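Local coordinates for xylulose kinase (Escherichia coli, PDB 2ITM), which catalyses the ATP-dependent phosphorylation of D-xylulose to D-xylulose 5-phosphate, acting as a homodimer of the FGGY carbohydrate kinase family, at residues G75-A80 with M168-G173; T119-M124 with H275-A280; L177-R182 with Q283-M288; E207-L212 with V227-G232; V244-A249 with V262-L267. All coordinates share one frame; numbering follows the deposited sequence.

Interaction 1. Residues G75-A80 with M168-G173; sequences GQMHGA and MSDAAG. With XUL (D-xylulose), chain C.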
# COMPACT_ATOMS: atom_id res chain seq x y z
N GLY A 75 -11.32 11.77 34.69
CA GLY A 75 -11.40 10.37 34.37
C GLY A 75 -11.74 10.02 32.94
O GLY A 75 -12.48 10.73 32.27
N GLN A 76 -11.19 8.91 32.49
CA GLN A 76 -11.70 8.20 31.34
C GLN A 76 -13.22 8.11 31.37
O GLN A 76 -13.82 7.71 32.35
CB GLN A 76 -11.07 6.81 31.23
CG GLN A 76 -11.37 5.88 32.39
CD GLN A 76 -11.05 4.43 32.11
OE1 GLN A 76 -11.68 3.80 31.29
NE2 GLN A 76 -10.08 3.89 32.82
N MET A 77 -13.84 8.51 30.27
CA MET A 77 -15.27 8.70 30.22
C MET A 77 -15.99 7.37 29.98
O MET A 77 -15.38 6.41 29.56
CB MET A 77 -15.62 9.72 29.14
CG MET A 77 -14.89 11.06 29.28
SD MET A 77 -15.07 12.13 27.86
CE MET A 77 -16.75 12.60 28.06
N HIS A 78 -17.29 7.34 30.25
CA HIS A 78 -18.18 6.31 29.73
C HIS A 78 -18.04 4.89 30.28
O HIS A 78 -18.75 3.99 29.85
CB HIS A 78 -17.92 6.08 28.25
CG HIS A 78 -17.97 7.32 27.42
ND1 HIS A 78 -19.07 8.14 27.39
CD2 HIS A 78 -17.06 7.86 26.58
CE1 HIS A 78 -18.83 9.15 26.57
NE2 HIS A 78 -17.62 9.00 26.07
N GLY A 79 -17.11 4.68 31.21
CA GLY A 79 -16.89 3.38 31.81
C GLY A 79 -18.06 3.03 32.72
O GLY A 79 -18.49 3.83 33.52
N ALA A 80 -18.56 1.81 32.57
CA ALA A 80 -19.66 1.34 33.39
C ALA A 80 -19.21 0.55 34.63
O ALA A 80 -18.77 -0.59 34.53
CB ALA A 80 -20.63 0.55 32.57
N MET A 168 -21.61 17.08 35.23
CA MET A 168 -22.38 17.15 33.99
C MET A 168 -21.63 16.66 32.72
O MET A 168 -22.22 16.14 31.81
CB MET A 168 -22.93 18.56 33.79
CG MET A 168 -23.84 19.04 34.91
SD MET A 168 -25.34 18.10 35.09
CE MET A 168 -26.10 18.98 36.42
N SER A 169 -20.33 16.87 32.68
CA SER A 169 -19.53 16.47 31.55
C SER A 169 -19.34 14.97 31.43
O SER A 169 -19.42 14.44 30.35
CB SER A 169 -18.19 17.22 31.51
OG SER A 169 -17.24 16.67 32.39
N ASP A 170 -19.10 14.32 32.55
CA ASP A 170 -18.99 12.88 32.57
C ASP A 170 -20.37 12.23 32.41
O ASP A 170 -20.54 11.30 31.65
CB ASP A 170 -18.32 12.42 33.88
CG ASP A 170 -17.14 11.46 33.65
OD1 ASP A 170 -16.59 10.98 34.66
OD2 ASP A 170 -16.72 11.12 32.53
N ALA A 171 -21.35 12.77 33.14
CA ALA A 171 -22.72 12.29 33.08
C ALA A 171 -23.32 12.35 31.68
O ALA A 171 -24.07 11.48 31.30
CB ALA A 171 -23.58 13.03 34.07
N ALA A 172 -22.99 13.39 30.93
CA ALA A 172 -23.45 13.50 29.57
C ALA A 172 -23.05 12.29 28.74
O ALA A 172 -23.78 11.86 27.87
CB ALA A 172 -22.94 14.76 28.95
N GLY A 173 -21.88 11.74 29.05
CA GLY A 173 -21.36 10.60 28.33
C GLY A 173 -22.03 9.27 28.57
O GLY A 173 -21.68 8.31 27.94
C1 XUL C . -15.20 9.81 23.94
C2 XUL C . -13.76 10.24 24.17
C3 XUL C . -13.24 10.24 25.56
C4 XUL C . -12.18 9.16 25.59
C5 XUL C . -11.82 8.72 26.99
O1 XUL C . -16.09 10.88 24.14
O2 XUL C . -12.82 10.08 23.13
O3 XUL C . -14.29 9.80 26.37
O4 XUL C . -12.75 8.09 24.88
O5 XUL C . -12.62 9.41 27.90
O HOH W 1 -14.90 9.07 34.57
O HOH W 2 -18.36 9.98 30.54

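Interaction 2. Residues T119-M124 with H275-A280; sequences TGNLMM and HSFCHA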
# COMPACT_ATOMS: atom_id res chain seq x y z
N THR A 119 -30.05 13.17 24.02
CA THR A 119 -28.64 13.08 24.34
C THR A 119 -27.76 14.04 23.57
O THR A 119 -26.68 14.38 24.03
CB THR A 119 -28.10 11.67 24.18
OG1 THR A 119 -28.12 11.31 22.81
CG2 THR A 119 -29.00 10.67 24.85
N GLY A 120 -28.22 14.47 22.40
CA GLY A 120 -27.41 15.28 21.52
C GLY A 120 -26.35 14.47 20.82
O GLY A 120 -25.42 15.01 20.24
N ASN A 121 -26.48 13.16 20.89
CA ASN A 121 -25.48 12.27 20.36
C ASN A 121 -26.05 11.11 19.58
O ASN A 121 -27.17 10.68 19.82
CB ASN A 121 -24.57 11.75 21.46
CG ASN A 121 -23.71 12.81 22.04
OD1 ASN A 121 -23.97 13.32 23.11
ND2 ASN A 121 -22.68 13.17 21.31
N LEU A 122 -25.26 10.60 18.65
CA LEU A 122 -25.47 9.26 18.14
C LEU A 122 -24.90 8.21 19.06
O LEU A 122 -23.82 8.37 19.60
CB LEU A 122 -24.87 9.12 16.74
CG LEU A 122 -25.59 8.13 15.84
CD1 LEU A 122 -26.21 8.81 14.64
CD2 LEU A 122 -24.70 6.99 15.42
N MET A 123 -25.65 7.14 19.22
CA MET A 123 -25.34 6.13 20.21
C MET A 123 -24.14 5.32 19.78
O MET A 123 -24.05 4.87 18.65
CB MET A 123 -26.55 5.24 20.44
CG MET A 123 -26.43 4.31 21.60
SD MET A 123 -26.45 5.11 23.20
CE MET A 123 -28.13 5.69 23.22
N MET A 124 -23.20 5.16 20.69
CA MET A 124 -22.00 4.39 20.44
C MET A 124 -21.82 3.35 21.52
O MET A 124 -22.27 3.53 22.64
CB MET A 124 -20.79 5.31 20.43
CG MET A 124 -20.91 6.47 19.49
SD MET A 124 -20.45 6.04 17.81
CE MET A 124 -18.68 6.20 17.89
N HIS A 275 -19.77 14.89 18.65
CA HIS A 275 -20.43 14.70 19.92
C HIS A 275 -20.70 15.98 20.67
O HIS A 275 -19.94 16.91 20.62
CB HIS A 275 -19.68 13.70 20.75
CG HIS A 275 -19.71 12.33 20.17
ND1 HIS A 275 -18.57 11.59 19.94
CD2 HIS A 275 -20.74 11.58 19.72
CE1 HIS A 275 -18.90 10.44 19.39
NE2 HIS A 275 -20.21 10.41 19.25
N SER A 276 -21.84 15.99 21.35
CA SER A 276 -22.28 17.14 22.10
C SER A 276 -22.55 16.76 23.55
O SER A 276 -23.37 15.90 23.84
CB SER A 276 -23.51 17.77 21.46
OG SER A 276 -23.97 18.88 22.18
N PHE A 277 -21.83 17.39 24.45
CA PHE A 277 -21.95 17.15 25.87
C PHE A 277 -22.03 18.42 26.68
O PHE A 277 -21.74 19.51 26.18
CB PHE A 277 -20.77 16.33 26.37
CG PHE A 277 -20.60 15.02 25.70
CD1 PHE A 277 -19.41 14.69 25.10
CD2 PHE A 277 -21.62 14.10 25.70
CE1 PHE A 277 -19.24 13.49 24.49
CE2 PHE A 277 -21.45 12.88 25.10
CZ PHE A 277 -20.27 12.57 24.50
N CYS A 278 -22.39 18.29 27.95
CA CYS A 278 -22.17 19.35 28.90
C CYS A 278 -20.68 19.57 29.13
O CYS A 278 -19.90 18.64 29.05
CB CYS A 278 -22.90 19.06 30.22
SG CYS A 278 -24.69 18.88 30.13
N HIS A 279 -20.30 20.81 29.38
CA HIS A 279 -18.96 21.14 29.84
C HIS A 279 -18.86 21.02 31.36
O HIS A 279 -19.86 21.03 32.04
CB HIS A 279 -18.58 22.55 29.37
CG HIS A 279 -17.11 22.82 29.34
ND1 HIS A 279 -16.16 21.90 29.75
CD2 HIS A 279 -16.42 23.90 28.92
CE1 HIS A 279 -14.96 22.42 29.60
NE2 HIS A 279 -15.09 23.63 29.10
N ALA A 280 -17.64 20.92 31.87
CA ALA A 280 -17.41 20.75 33.29
C ALA A 280 -17.54 22.06 34.08
O ALA A 280 -17.11 22.17 35.21
CB ALA A 280 -16.06 20.11 33.55

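Interaction 3. Residues L177-R182 with Q283-M288; sequences LDVAKR and QRWHLM. With XUL (D-xylulose), chain C.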
# COMPACT_ATOMS: atom_id res chain seq x y z
N LEU A 177 -28.28 11.15 30.37
CA LEU A 177 -28.45 12.57 30.65
C LEU A 177 -29.18 13.35 29.57
O LEU A 177 -28.90 13.23 28.39
CB LEU A 177 -27.13 13.24 30.98
CG LEU A 177 -27.29 14.63 31.61
CD1 LEU A 177 -27.56 14.54 33.09
CD2 LEU A 177 -26.08 15.49 31.33
N ASP A 178 -30.13 14.17 30.00
CA ASP A 178 -30.67 15.20 29.16
C ASP A 178 -29.74 16.40 29.11
O ASP A 178 -29.70 17.19 30.03
CB ASP A 178 -32.05 15.63 29.65
CG ASP A 178 -32.75 16.54 28.68
OD1 ASP A 178 -32.16 17.55 28.27
OD2 ASP A 178 -33.89 16.33 28.27
N VAL A 179 -29.00 16.53 28.02
CA VAL A 179 -27.86 17.42 27.98
C VAL A 179 -28.26 18.89 27.99
O VAL A 179 -27.58 19.71 28.57
CB VAL A 179 -26.96 17.12 26.78
CG1 VAL A 179 -25.89 18.16 26.65
CG2 VAL A 179 -26.35 15.75 26.91
N ALA A 180 -29.38 19.20 27.35
CA ALA A 180 -30.00 20.52 27.43
C ALA A 180 -30.34 20.91 28.86
O ALA A 180 -30.14 22.03 29.25
CB ALA A 180 -31.24 20.57 26.57
N LYS A 181 -30.88 19.97 29.62
CA LYS A 181 -31.48 20.28 30.92
C LYS A 181 -30.52 20.05 32.08
O LYS A 181 -30.84 20.36 33.22
CB LYS A 181 -32.77 19.50 31.13
CG LYS A 181 -33.85 19.81 30.11
CD LYS A 181 -35.23 19.53 30.66
CE LYS A 181 -36.27 19.43 29.56
NZ LYS A 181 -37.37 18.52 29.92
N ARG A 182 -29.35 19.51 31.79
CA ARG A 182 -28.35 19.22 32.81
C ARG A 182 -28.93 18.36 33.92
O ARG A 182 -28.66 18.57 35.09
CB ARG A 182 -27.74 20.49 33.34
CG ARG A 182 -27.27 21.45 32.25
CD ARG A 182 -26.62 22.72 32.73
NE ARG A 182 -25.21 22.54 33.05
CZ ARG A 182 -24.23 22.51 32.17
NH1 ARG A 182 -24.47 22.63 30.86
NH2 ARG A 182 -22.99 22.33 32.58
N GLN A 283 -23.39 26.22 33.16
CA GLN A 283 -23.94 26.84 31.97
C GLN A 283 -22.97 26.82 30.78
O GLN A 283 -22.95 27.74 29.98
CB GLN A 283 -24.42 28.25 32.26
CG GLN A 283 -25.67 28.33 33.10
CD GLN A 283 -26.88 27.73 32.42
OE1 GLN A 283 -27.44 28.34 31.53
NE2 GLN A 283 -27.28 26.55 32.85
N ARG A 284 -22.18 25.77 30.69
CA ARG A 284 -21.30 25.59 29.56
C ARG A 284 -21.49 24.24 28.90
O ARG A 284 -21.73 23.24 29.56
CB ARG A 284 -19.85 25.74 29.98
CG ARG A 284 -19.39 27.16 30.18
CD ARG A 284 -19.60 28.05 28.99
NE ARG A 284 -20.57 29.08 29.32
CZ ARG A 284 -20.26 30.26 29.78
NH1 ARG A 284 -19.01 30.60 29.94
NH2 ARG A 284 -21.22 31.12 30.07
N TRP A 285 -21.36 24.23 27.58
CA TRP A 285 -21.58 23.07 26.74
C TRP A 285 -20.47 23.02 25.68
O TRP A 285 -19.84 24.02 25.40
CB TRP A 285 -22.92 23.21 26.02
CG TRP A 285 -24.10 22.82 26.80
CD1 TRP A 285 -24.60 21.59 26.93
CD2 TRP A 285 -24.95 23.68 27.54
NE1 TRP A 285 -25.73 21.61 27.71
CE2 TRP A 285 -25.95 22.90 28.11
CE3 TRP A 285 -24.96 25.05 27.79
CZ2 TRP A 285 -26.95 23.42 28.90
CZ3 TRP A 285 -25.95 25.57 28.57
CH2 TRP A 285 -26.93 24.76 29.12
N HIS A 286 -20.27 21.86 25.08
CA HIS A 286 -19.21 21.68 24.10
C HIS A 286 -19.47 20.61 23.05
O HIS A 286 -20.24 19.68 23.26
CB HIS A 286 -17.85 21.44 24.75
CG HIS A 286 -17.59 20.02 25.14
ND1 HIS A 286 -17.82 19.55 26.41
CD2 HIS A 286 -17.10 18.98 24.44
CE1 HIS A 286 -17.49 18.27 26.47
NE2 HIS A 286 -17.05 17.91 25.28
N LEU A 287 -18.80 20.76 21.92
CA LEU A 287 -18.75 19.73 20.91
C LEU A 287 -17.38 19.09 20.97
O LEU A 287 -16.42 19.70 21.39
CB LEU A 287 -18.98 20.32 19.52
CG LEU A 287 -20.40 20.33 18.97
CD1 LEU A 287 -21.39 20.56 20.04
CD2 LEU A 287 -20.53 21.37 17.91
N MET A 288 -17.31 17.84 20.54
CA MET A 288 -16.03 17.19 20.37
C MET A 288 -16.02 16.14 19.28
O MET A 288 -17.04 15.56 18.95
CB MET A 288 -15.49 16.67 21.71
CG MET A 288 -15.74 15.22 21.99
SD MET A 288 -14.71 14.13 21.01
CE MET A 288 -14.01 13.10 22.26
C1 XUL C . -15.20 9.81 23.94
C2 XUL C . -13.76 10.24 24.17
C3 XUL C . -13.24 10.24 25.56
C4 XUL C . -12.18 9.16 25.59
C5 XUL C . -11.82 8.72 26.99
O1 XUL C . -16.09 10.88 24.14
O2 XUL C . -12.82 10.08 23.13
O3 XUL C . -14.29 9.80 26.37
O4 XUL C . -12.75 8.09 24.88
O5 XUL C . -12.62 9.41 27.90

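Interaction 4. Residues E207-L212 with V227-G232; sequences EITGAL and VVAGGG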
# COMPACT_ATOMS: atom_id res chain seq x y z
N GLU A 207 -18.28 22.46 41.64
CA GLU A 207 -18.99 22.34 42.90
C GLU A 207 -18.44 21.21 43.79
O GLU A 207 -17.93 20.22 43.30
CB GLU A 207 -20.48 22.13 42.64
CG GLU A 207 -21.18 23.31 42.01
CD GLU A 207 -22.61 23.03 41.61
OE1 GLU A 207 -23.31 23.98 41.22
OE2 GLU A 207 -23.04 21.87 41.66
N ILE A 208 -18.56 21.39 45.09
CA ILE A 208 -18.11 20.41 46.07
C ILE A 208 -19.13 19.29 46.31
O ILE A 208 -20.30 19.53 46.50
CB ILE A 208 -17.74 21.11 47.38
CG1 ILE A 208 -16.65 22.16 47.13
CG2 ILE A 208 -17.30 20.14 48.44
CD1 ILE A 208 -16.05 22.69 48.37
N THR A 209 -18.66 18.06 46.26
CA THR A 209 -19.52 16.90 46.41
C THR A 209 -19.39 16.25 47.78
O THR A 209 -20.15 15.37 48.13
CB THR A 209 -19.23 15.87 45.32
OG1 THR A 209 -17.87 15.45 45.43
CG2 THR A 209 -19.33 16.49 43.97
N GLY A 210 -18.40 16.70 48.54
CA GLY A 210 -18.06 16.08 49.79
C GLY A 210 -16.64 16.37 50.18
O GLY A 210 -16.05 17.36 49.75
N ALA A 211 -16.08 15.50 51.01
CA ALA A 211 -14.73 15.63 51.49
C ALA A 211 -14.08 14.27 51.62
O ALA A 211 -14.77 13.26 51.68
CB ALA A 211 -14.72 16.34 52.80
N LEU A 212 -12.76 14.24 51.65
CA LEU A 212 -12.05 13.02 51.96
C LEU A 212 -12.50 12.45 53.28
O LEU A 212 -12.62 13.17 54.26
CB LEU A 212 -10.54 13.22 51.99
CG LEU A 212 -9.83 13.85 50.80
CD1 LEU A 212 -8.35 13.88 51.06
CD2 LEU A 212 -10.14 13.14 49.52
N VAL A 227 -13.83 17.95 48.10
CA VAL A 227 -13.64 17.35 46.80
C VAL A 227 -14.66 17.87 45.81
O VAL A 227 -15.84 17.87 46.08
CB VAL A 227 -13.78 15.84 46.87
CG1 VAL A 227 -13.67 15.23 45.48
CG2 VAL A 227 -12.80 15.23 47.82
N VAL A 228 -14.19 18.32 44.65
CA VAL A 228 -15.09 18.78 43.61
C VAL A 228 -15.52 17.66 42.66
O VAL A 228 -14.92 16.61 42.62
CB VAL A 228 -14.55 19.99 42.83
CG1 VAL A 228 -14.21 21.14 43.77
CG2 VAL A 228 -13.37 19.60 41.99
N ALA A 229 -16.58 17.92 41.91
CA ALA A 229 -17.12 16.94 40.97
C ALA A 229 -16.16 16.55 39.86
O ALA A 229 -16.15 15.42 39.42
CB ALA A 229 -18.42 17.44 40.40
N GLY A 230 -15.35 17.49 39.40
CA GLY A 230 -14.42 17.26 38.33
C GLY A 230 -15.04 17.30 36.95
O GLY A 230 -16.02 17.99 36.71
N GLY A 231 -14.45 16.54 36.04
CA GLY A 231 -14.91 16.43 34.65
C GLY A 231 -14.46 15.11 34.04
O GLY A 231 -13.52 14.49 34.50
N GLY A 232 -15.15 14.69 32.99
CA GLY A 232 -14.57 13.76 32.05
C GLY A 232 -13.23 14.27 31.57
O GLY A 232 -12.99 15.47 31.57

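Interaction 5. Residues V244-A249 with V262-L267; sequences VDANQA and VSEGFL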
# COMPACT_ATOMS: atom_id res chain seq x y z
N VAL A 244 -13.11 27.65 27.73
CA VAL A 244 -13.94 28.10 28.82
C VAL A 244 -15.21 28.83 28.36
O VAL A 244 -16.24 28.74 29.01
CB VAL A 244 -13.13 28.95 29.79
CG1 VAL A 244 -13.86 30.20 30.17
CG2 VAL A 244 -12.72 28.14 31.00
N ASP A 245 -15.14 29.53 27.24
CA ASP A 245 -16.29 30.28 26.74
C ASP A 245 -16.67 29.93 25.30
O ASP A 245 -15.86 29.42 24.55
CB ASP A 245 -16.05 31.78 26.86
CG ASP A 245 -16.14 32.26 28.27
OD1 ASP A 245 -17.08 31.92 28.98
OD2 ASP A 245 -15.30 33.02 28.75
N ALA A 246 -17.90 30.23 24.95
CA ALA A 246 -18.42 29.97 23.62
C ALA A 246 -17.45 30.30 22.50
O ALA A 246 -16.88 31.38 22.44
CB ALA A 246 -19.72 30.69 23.41
N ASN A 247 -17.26 29.33 21.61
CA ASN A 247 -16.40 29.45 20.45
C ASN A 247 -14.90 29.43 20.73
O ASN A 247 -14.11 29.65 19.84
CB ASN A 247 -16.77 30.67 19.60
CG ASN A 247 -18.21 30.63 19.14
OD1 ASN A 247 -18.61 29.73 18.41
ND2 ASN A 247 -18.99 31.60 19.56
N GLN A 248 -14.52 29.16 21.97
CA GLN A 248 -13.16 28.72 22.21
C GLN A 248 -12.97 27.29 21.75
O GLN A 248 -13.81 26.44 21.97
CB GLN A 248 -12.78 28.86 23.68
CG GLN A 248 -12.69 30.29 24.17
CD GLN A 248 -12.25 30.37 25.61
OE1 GLN A 248 -13.05 30.31 26.52
NE2 GLN A 248 -10.97 30.56 25.81
N ALA A 249 -11.85 27.04 21.08
CA ALA A 249 -11.59 25.75 20.47
C ALA A 249 -10.13 25.38 20.57
O ALA A 249 -9.26 26.22 20.42
CB ALA A 249 -12.04 25.74 19.04
N VAL A 262 -15.94 24.82 22.73
CA VAL A 262 -17.03 25.29 23.55
C VAL A 262 -18.08 26.01 22.72
O VAL A 262 -17.76 26.88 21.95
CB VAL A 262 -16.55 26.25 24.62
CG1 VAL A 262 -17.70 26.78 25.40
CG2 VAL A 262 -15.56 25.57 25.53
N SER A 263 -19.33 25.62 22.90
CA SER A 263 -20.41 26.07 22.03
C SER A 263 -21.21 27.19 22.67
O SER A 263 -21.11 27.43 23.86
CB SER A 263 -21.34 24.92 21.65
OG SER A 263 -21.96 24.35 22.76
N GLU A 264 -22.02 27.85 21.86
CA GLU A 264 -23.03 28.76 22.35
C GLU A 264 -24.30 28.05 22.77
O GLU A 264 -25.17 27.74 21.97
CB GLU A 264 -23.33 29.84 21.32
CG GLU A 264 -24.03 31.06 21.87
CD GLU A 264 -23.19 31.82 22.88
OE1 GLU A 264 -22.15 32.37 22.50
OE2 GLU A 264 -23.58 31.87 24.05
N GLY A 265 -24.39 27.78 24.07
CA GLY A 265 -25.35 26.85 24.59
C GLY A 265 -25.28 25.48 23.97
O GLY A 265 -24.28 25.08 23.41
N PHE A 266 -26.39 24.76 24.06
CA PHE A 266 -26.42 23.39 23.60
C PHE A 266 -26.69 23.25 22.11
O PHE A 266 -27.67 23.77 21.59
CB PHE A 266 -27.42 22.59 24.41
CG PHE A 266 -27.60 21.20 23.93
CD1 PHE A 266 -26.51 20.38 23.78
CD2 PHE A 266 -28.84 20.71 23.63
CE1 PHE A 266 -26.67 19.11 23.34
CE2 PHE A 266 -29.00 19.44 23.20
CZ PHE A 266 -27.92 18.64 23.05
N LEU A 267 -25.80 22.54 21.43
CA LEU A 267 -25.92 22.30 20.01
C LEU A 267 -26.09 20.82 19.69
O LEU A 267 -25.30 20.00 20.13
CB LEU A 267 -24.69 22.84 19.29
CG LEU A 267 -24.61 24.35 19.11
CD1 LEU A 267 -23.34 24.74 18.44
CD2 LEU A 267 -25.80 24.83 18.31
O HOH W 3 -21.04 28.14 19.02
O HOH W 4 -21.94 32.83 19.22

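Interaction 1. Residues G75-A80 with M168-G173
His78 ties the loop 75-80 to the end of helix 168-172 by a direct hydrogen bond. Its ND1 donates to Gly173 O at 2.7 Å, with the acceptor close to the ring plane. The opposite nitrogen, His78 NE2, is hydrogen-bonded to O1 of xylulose at 3.1 Å. One imidazole thus has a nitrogen on the helix end and the other on the sugar, which should hold the rotation of the ring.

Two waters fill out the polar part. Water 1 donates to Asp170 OD1 and to Gln76 O. Water 2 donates to Asp170 OD2 and Asp170 O and accepts from His78 N at 2.9 Å. Asp170 OD1 also forms a salt bridge with Lys153.

Van der Waals packing falls to Met77. Its CB lies over one face of the His78 ring, toward the rim. CG stands beside the backbone N (chi1 -54°), and Met77 CG lies 3.7 Å from Asp170 OD2. Met77 N meanwhile donates to xylulose O5 at 2.8 Å in a nearly straight bond (164°).

Every touching residue is buried. This is one wall of the D-xylulose pocket, with Met77 and His78 as substrate-binding residues and the proposed proton acceptor Asp233 next to Met77.

Interaction 2. Residues T119-M124 with H275-A280
Asn121 pushes its amide into strand 275-278, and the tight part of the contact is built around it. CG stands beside its own backbone N (chi1 -69°), and the side chain points at the strand. Asn121 CG comes within 3.6 Å of Ser276 O and 3.8 Å of Ser276 N, so the amide faces both polar groups of one backbone residue. Aromatic rings lie close by. The amide end meets the CD2 side of His275, and the two planes are turned 49° apart. Phe277 also meets it, with Phe277 CE2 3.8 Å from Asn121 CG and the planes 32° apart. Both side chains cross that of Asn121 at about a right angle. Beside it Gly120 O packs on Ser276 CB at 3.6 Å. Gly120, with positive phi, is the first residue after helix 115-119 to leave helical angles.

The looser side is at Leu122 and Met124. Met124 is exposed, and only its CG approaches His275 NE2, at 4.0 Å. Leu122 O stays slightly farther from the same nitrogen.

Phe277 also lies about 4 Å from xylulose and from His78, measured between nearest atoms. A loop of the N-terminal family region therefore meets a strand of the C-terminal one close to the sugar. The chemistry implies a join made by a buried amide, peptide groups and aromatic rings, with no ion pair across it.

Interaction 3. Residues L177-R182 with Q283-M288
Arg182 and Trp285 meet with the guanidinium standing on the indole. Arg182 NH1 lies over one face of the ring, 3.1 Å from Trp285 CE2. The two planes are almost perpendicular (89°), so the guanidinium presents its edge to the ring. Arg182 CZ is 4.5 Å from the centroid of the Trp285 six-membered ring and close to its normal, which makes a cation-pi contact. Arg182 NH1 also donates to Arg284 O at 3.1 Å. NH2 adds a weak bond to that oxygen.

The indole is held from its edge as well. Trp285 NE1 donates to Val179 O at 2.8 Å in a nearly straight bond (165°). The acceptor is in the ring plane, although the nitrogen sits above the carbonyl plane. Val179 CG1 packs on Trp285 CD1 at 3.7 Å. Ala180 O comes to the same edge, 3.5 Å from Trp285 CZ2.

A second shell positions these groups. A bend at chi3 (82°) turns the Arg182 guanidinium across the indole face, and Gln283 N lies over the centre of one guanidinium face. NH2 of Arg182 has a salt bridge with Glu204. Asp178 OD1 accepts from Lys181 N in an Asx motif, which probably helps shape the turn carrying Val179 and Ala180.

Farther along strand 285-291, the methyl of Met288 touches xylulose, 3.4 Å from CE to O2. The contact joins the turn between strands 177-178 and 183-184, in the N-terminal family region, to the mixed sheet of the C-terminal one, as expected of a two-domain FGGY kinase.

Interaction 4. Residues E207-L212 with V227-G232
Thr209 lies against strand 226-232 with both backbone and side chain. Its N donates to Val227 O at 2.8 Å in a nearly straight bond (171°). From there the side chain can be followed outward. Thr209 CB is 4.0 Å from Val227 O. Thr209 OG1 sits between the backbone N and the carbonyl carbon (chi1 60°), which brings it to 3.2 Å from Val227 O. Arg157 makes a weak bond to the same OG1. The methyl, Thr209 CG2, is 3.7 Å from Ala229 N and 3.8 Å from Ala229 CB.

These residues form the antiparallel edge of the six-stranded mixed sheet in the N-terminal family region. Strand 208-211 is outermost within the chain, and strand 226-232 is its neighbour. The FGGY kinases belong to the actin-like ATPase clan, and this sheet is the core of the actin-like (ribonuclease H-like) fold of that clan.

Ile208 and Val228 are a non-hydrogen-bonded pair, and their side chains diverge. Either side of it the backbones are bonded. Ala229 N donates to Glu207 O, approaching almost along the C=O axis. Val227 N donates to Gly210 O at 2.8 Å, from above the carbonyl plane. Gly210 has backbone angles at which a CB would press on the preceding carbonyl O.

On the face of Val227, Val227 CG2 meets Leu212 CD2 at 3.8 Å, the two side chains crossing at about a right angle. Arg157 and Thr161 of helix 152-161 touch Val227. Ile208 and Val228 instead pack against helix 424-436.

Interaction 5. Residues V244-A249 with V262-L267
Val262 is gripped through both its backbone polar groups by the turn 245-248. Its N donates to Gln248 O at 2.8 Å, and its O accepts from Asn247 N in a short bond of 2.5 Å. Ala246 CA adds a weaker CH contact to the same oxygen.

The turn is type II, closed by Gln248 N donating to Asp245 O at 2.9 Å. Asn247 takes the positive-phi position in it. Gln248 OE1 folds back and accepts from Val244 N at 2.9 Å.

The contact lies at the open end of the hairpin of strands 249-253 and 257-262, in the mixed sheet of the C-terminal family region.

Water serves the outer polar groups. Water 3 donates to Asn247 OD1 and accepts from Glu264 N at 3.0 Å; that OD1 also accepts from Lys386 N. Water 4 accepts from Asn247 ND2 and gives a weak bond to Glu264 OE1. Ser263 OG donates to Gly265 O. Asp245 OD1 forms a salt bridge with Arg284.

The side chains make van der Waals contacts. With chi1 at 177° Val262 CG1 is set opposite the backbone N and reaches Asp245 C at 3.3 Å. The bent side chain of Glu264 lies over Ala246, with Glu264 OE1 3.1 Å from Ala246 CB.

Overall arrangement
Interactions 1 and 2 are buried, while interactions 3, 4 and 5 are partly open to solvent. Interaction 1 is polar, with waters between loop and helix and the sugar at its side. Interaction 2 is uncharged, in contrast to interaction 3, which puts an arginine on an indole. The last two rely on backbone bonds at sheet margins. Interactions 2 and 3 use neighbouring strands, 275-278 and 285-291, and both bridge the two family regions. Interaction 5 leads into that sheet and is joined to interaction 3 by the Arg284 to Asp245 salt bridge. Interaction 4 belongs to the other sheet, and Ser169 to Gly232 connects it with interaction 1. Interactions 1 and 3 both touch xylulose.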